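Local coordinates for protein poly A polymerase (Aquifex aeolicus, PDB 4WBY) that adds the terminal adenosine to tRNA ending in CC, using ATP and magnesium, to complete the 3' CCA end, at residues Glu51-Ala54 with Ile55-Ala58; Lys112-Leu115 with Ile116-Phe120. One frame throughout, in Å; residues are numbered along the deposited sequence.

Interaction 1. Residues Glu51-Ala54 with Ile55-Ala58; sequences EGNA and IELA
Asn53 is the N-cap of helix 54-65, its side chain accepting from Glu56 N, just after strand 45-51 in the head domain of the nucleotidyltransferase. The capping bond runs from Glu56 N to Asn53 OD1, 3.1 Å long and fairly straight, 158° at the hydrogen; the donor stands well above the plane of the side-chain amide and so does not follow a lone pair. Asn53 carries CG anti to its own N (chi1 -165°), which swings OD1 back over the first turn. Its amide also lies against the Glu56 chain, with ND2 3.6 Å from Glu56 CG, and the Glu56 carboxylate plane stands perpendicular to that amide. A water bound to Asn53 ND2 at 3.1 Å also donates a weak bond to Glu56 OE2. Regular helical bonding starts at the cap residue itself: Leu57 N reaches Asn53 O at 3.2 Å, in the carbonyl plane, and Ala58 N reaches Ala54 O at 2.9 Å. While the cap faces solvent, the other side of the turn is buried: Ala54, Leu57 and Ala58 pack on Phe89 of strand 85-91, Leu57 also meets Val16, Ile19 and Ala20 of helix 7-22, and Ala58 touches Ala78 and Leu80 of strand 77-82.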
# COMPACT_ATOMS: atom_id res chain seq x y z
N GLU A 51 28.92 4.88 -4.43
CA GLU A 51 29.70 6.10 -4.42
C GLU A 51 30.53 6.07 -5.70
O GLU A 51 31.61 5.50 -5.73
CB GLU A 51 30.58 6.20 -3.17
CG GLU A 51 29.77 6.51 -1.90
CD GLU A 51 30.59 6.39 -0.62
OE1 GLU A 51 31.44 5.50 -0.51
OE2 GLU A 51 30.38 7.21 0.30
N GLY A 52 29.98 6.67 -6.75
CA GLY A 52 30.55 6.57 -8.08
C GLY A 52 29.48 6.21 -9.09
O GLY A 52 28.29 6.30 -8.81
N ASN A 53 29.91 5.78 -10.28
CA ASN A 53 28.98 5.56 -11.38
C ASN A 53 28.18 4.26 -11.25
O ASN A 53 28.62 3.19 -11.68
CB ASN A 53 29.74 5.58 -12.71
CG ASN A 53 28.82 5.72 -13.90
OD1 ASN A 53 27.70 5.22 -13.90
ND2 ASN A 53 29.29 6.42 -14.93
N ALA A 54 26.99 4.38 -10.67
CA ALA A 54 26.11 3.23 -10.44
C ALA A 54 25.69 2.54 -11.73
O ALA A 54 25.54 1.32 -11.77
CB ALA A 54 24.88 3.65 -9.67
N ILE A 55 25.47 3.32 -12.77
CA ILE A 55 25.04 2.75 -14.04
C ILE A 55 26.13 1.84 -14.62
O ILE A 55 25.83 0.74 -15.10
CB ILE A 55 24.67 3.84 -15.04
CG1 ILE A 55 23.42 4.58 -14.53
CG2 ILE A 55 24.41 3.26 -16.43
CD1 ILE A 55 22.97 5.75 -15.39
N GLU A 56 27.38 2.25 -14.55
CA GLU A 56 28.44 1.41 -15.10
C GLU A 56 28.63 0.15 -14.26
O GLU A 56 28.92 -0.91 -14.80
CB GLU A 56 29.74 2.20 -15.25
CG GLU A 56 29.70 3.21 -16.40
CD GLU A 56 29.28 2.60 -17.75
OE1 GLU A 56 29.83 1.55 -18.13
OE2 GLU A 56 28.41 3.19 -18.42
N LEU A 57 28.45 0.25 -12.94
CA LEU A 57 28.54 -0.94 -12.11
C LEU A 57 27.41 -1.92 -12.48
O LEU A 57 27.65 -3.12 -12.66
CB LEU A 57 28.47 -0.58 -10.62
CG LEU A 57 28.81 -1.70 -9.63
CD1 LEU A 57 29.27 -1.09 -8.32
CD2 LEU A 57 27.64 -2.63 -9.36
N ALA A 58 26.20 -1.40 -12.60
CA ALA A 58 25.03 -2.22 -12.96
C ALA A 58 25.22 -2.87 -14.31
O ALA A 58 24.87 -4.04 -14.50
CB ALA A 58 23.76 -1.37 -12.96
O HOH W 1 27.43 6.34 -17.41

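Interaction 2. Residues Lys112-Leu115 with Ile116-Phe120; sequences KEDL and IRRDF
Asp114 takes Arg117 with one carboxylate oxygen and Arg118 with the other, a salt-bridge network at the C-terminal end of helix 111-116 in the nucleotidyltransferase head domain. Arg118 NH2 gives the short, straight bond, 2.7 Å to Asp114 OD1 and 166° at the hydrogen; Asp114 OD1 accepts on its syn lone pair and lies close to the guanidinium plane of Arg118. On the same side of this guanidinium, NE donates to the main-chain Asp114 O at 3.2 Å, with only a weak second bond to OD1, so Arg118 grips one residue by both carboxylate and carbonyl. Arg117 approaches differently: its NH2 meets Asp114 OD2 at 2.9 Å from above the carboxylate plane, the two flat groups being perpendicular. Its chi1 of 65° sets CG between the backbone N and carbonyl carbon, bringing the chain back across Asp114 O, which sits over one guanidinium face. With an alanine in place of Arg118, Asp114 OD1 would probably lose its charged mate and Asp114 O its NE donor, leaving the carboxylate less firmly fixed in rotation.

Farther out, Arg93 steadies the network from its backbone, its N donating to Asp114 OD2 and its O accepting from Arg117 NE. Val49 of strand 45-51 touches both Asp114 and Arg118. Arg118 and Asp119 bind ATP, and Asp119 is held by Arg169 and Asn123, both also ATP-binding residues; the network is therefore likely to orient Arg118, one of two adjacent nucleotide-binding residues. Ile116 N still closes a helical turn on Lys112 O at 2.9 Å, whereas Arg118 N turns back to Leu115 O at 3.0 Å. Alongside that last turn, Leu115 CD2 lies 3.8 Å from Arg118 NE.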
# COMPACT_ATOMS: atom_id res chain seq x y z
N LYS A 112 26.84 9.15 3.43
CA LYS A 112 26.17 9.82 4.54
C LYS A 112 25.26 10.94 4.04
O LYS A 112 24.15 11.13 4.54
CB LYS A 112 27.20 10.37 5.54
CG LYS A 112 26.58 11.02 6.78
CD LYS A 112 27.66 11.33 7.83
CE LYS A 112 27.08 11.96 9.08
NZ LYS A 112 28.15 12.40 10.03
N GLU A 113 25.72 11.66 3.02
CA GLU A 113 24.92 12.72 2.42
C GLU A 113 23.70 12.15 1.70
O GLU A 113 22.63 12.76 1.70
CB GLU A 113 25.78 13.54 1.46
CG GLU A 113 26.77 14.42 2.19
CD GLU A 113 27.69 15.18 1.24
OE1 GLU A 113 28.29 14.55 0.36
OE2 GLU A 113 27.79 16.41 1.40
N ASP A 114 23.86 10.98 1.10
CA ASP A 114 22.75 10.31 0.45
C ASP A 114 21.72 9.78 1.45
O ASP A 114 20.52 9.72 1.17
CB ASP A 114 23.26 9.16 -0.42
CG ASP A 114 22.15 8.47 -1.17
OD1 ASP A 114 21.62 7.47 -0.65
OD2 ASP A 114 21.82 8.93 -2.29
N LEU A 115 22.19 9.37 2.62
CA LEU A 115 21.28 8.82 3.63
C LEU A 115 20.54 9.92 4.39
O LEU A 115 19.37 9.75 4.73
CB LEU A 115 22.06 7.94 4.60
CG LEU A 115 22.67 6.68 3.99
CD1 LEU A 115 23.48 5.94 5.04
CD2 LEU A 115 21.58 5.79 3.45
N ILE A 116 21.21 11.03 4.67
CA ILE A 116 20.65 12.04 5.55
C ILE A 116 19.49 12.77 4.88
O ILE A 116 18.71 13.45 5.54
CB ILE A 116 21.74 13.05 6.00
CG1 ILE A 116 21.34 13.77 7.29
CG2 ILE A 116 22.06 14.04 4.89
CD1 ILE A 116 22.44 14.67 7.84
N ARG A 117 19.37 12.61 3.57
CA ARG A 117 18.28 13.25 2.83
C ARG A 117 17.02 12.37 2.76
O ARG A 117 16.03 12.76 2.15
CB ARG A 117 18.74 13.59 1.41
CG ARG A 117 19.05 12.36 0.61
CD ARG A 117 19.16 12.62 -0.87
NE ARG A 117 19.49 11.38 -1.57
CZ ARG A 117 18.61 10.44 -1.87
NH1 ARG A 117 17.33 10.59 -1.53
NH2 ARG A 117 19.00 9.35 -2.51
N ARG A 118 17.05 11.21 3.40
CA ARG A 118 15.89 10.30 3.35
C ARG A 118 14.84 10.67 4.41
O ARG A 118 14.98 11.69 5.09
CB ARG A 118 16.37 8.86 3.50
CG ARG A 118 17.08 8.41 2.22
CD ARG A 118 17.99 7.22 2.40
NE ARG A 118 18.79 7.03 1.19
CZ ARG A 118 18.46 6.20 0.20
NH1 ARG A 118 17.37 5.46 0.29
NH2 ARG A 118 19.26 6.10 -0.87
N ASP A 119 13.76 9.90 4.54
CA ASP A 119 12.66 10.43 5.36
C ASP A 119 12.81 10.19 6.87
O ASP A 119 12.76 11.15 7.65
CB ASP A 119 11.29 9.93 4.87
CG ASP A 119 11.20 8.42 4.64
OD1 ASP A 119 12.09 7.63 5.03
OD2 ASP A 119 10.17 8.02 4.04
N PHE A 120 13.00 8.94 7.30
CA PHE A 120 12.98 8.61 8.73
C PHE A 120 14.19 7.78 9.09
O PHE A 120 14.77 7.10 8.22
CB PHE A 120 11.68 7.88 9.08
CG PHE A 120 10.47 8.60 8.57
CD1 PHE A 120 10.15 9.85 9.08
CD2 PHE A 120 9.70 8.07 7.55
CE1 PHE A 120 9.07 10.57 8.59
CE2 PHE A 120 8.61 8.77 7.06
CZ PHE A 120 8.30 10.03 7.57

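How the interactions relate
From the N terminus, the chain first meets interaction 1, which closes the short turn from strand 45-51 into helix 54-65. It then forms strands 69-72, 77-82 and 85-91 before interaction 2 closes the turn leaving helix 111-116 toward strand 126-128. The contacts are in series, neither enclosing nor crossing the other. Their centres are 19 Å apart and their nearest atoms about 5 Å apart, without touching. Strand 45-51 relates them: it runs directly into interaction 1, while its Val49 packs against interaction 2. A second tie is Glu51, which bonds to Leu111 N immediately before residues 112-115. Both turns thus border the head-domain sheet, but interaction 2 contains ATP-binding residues.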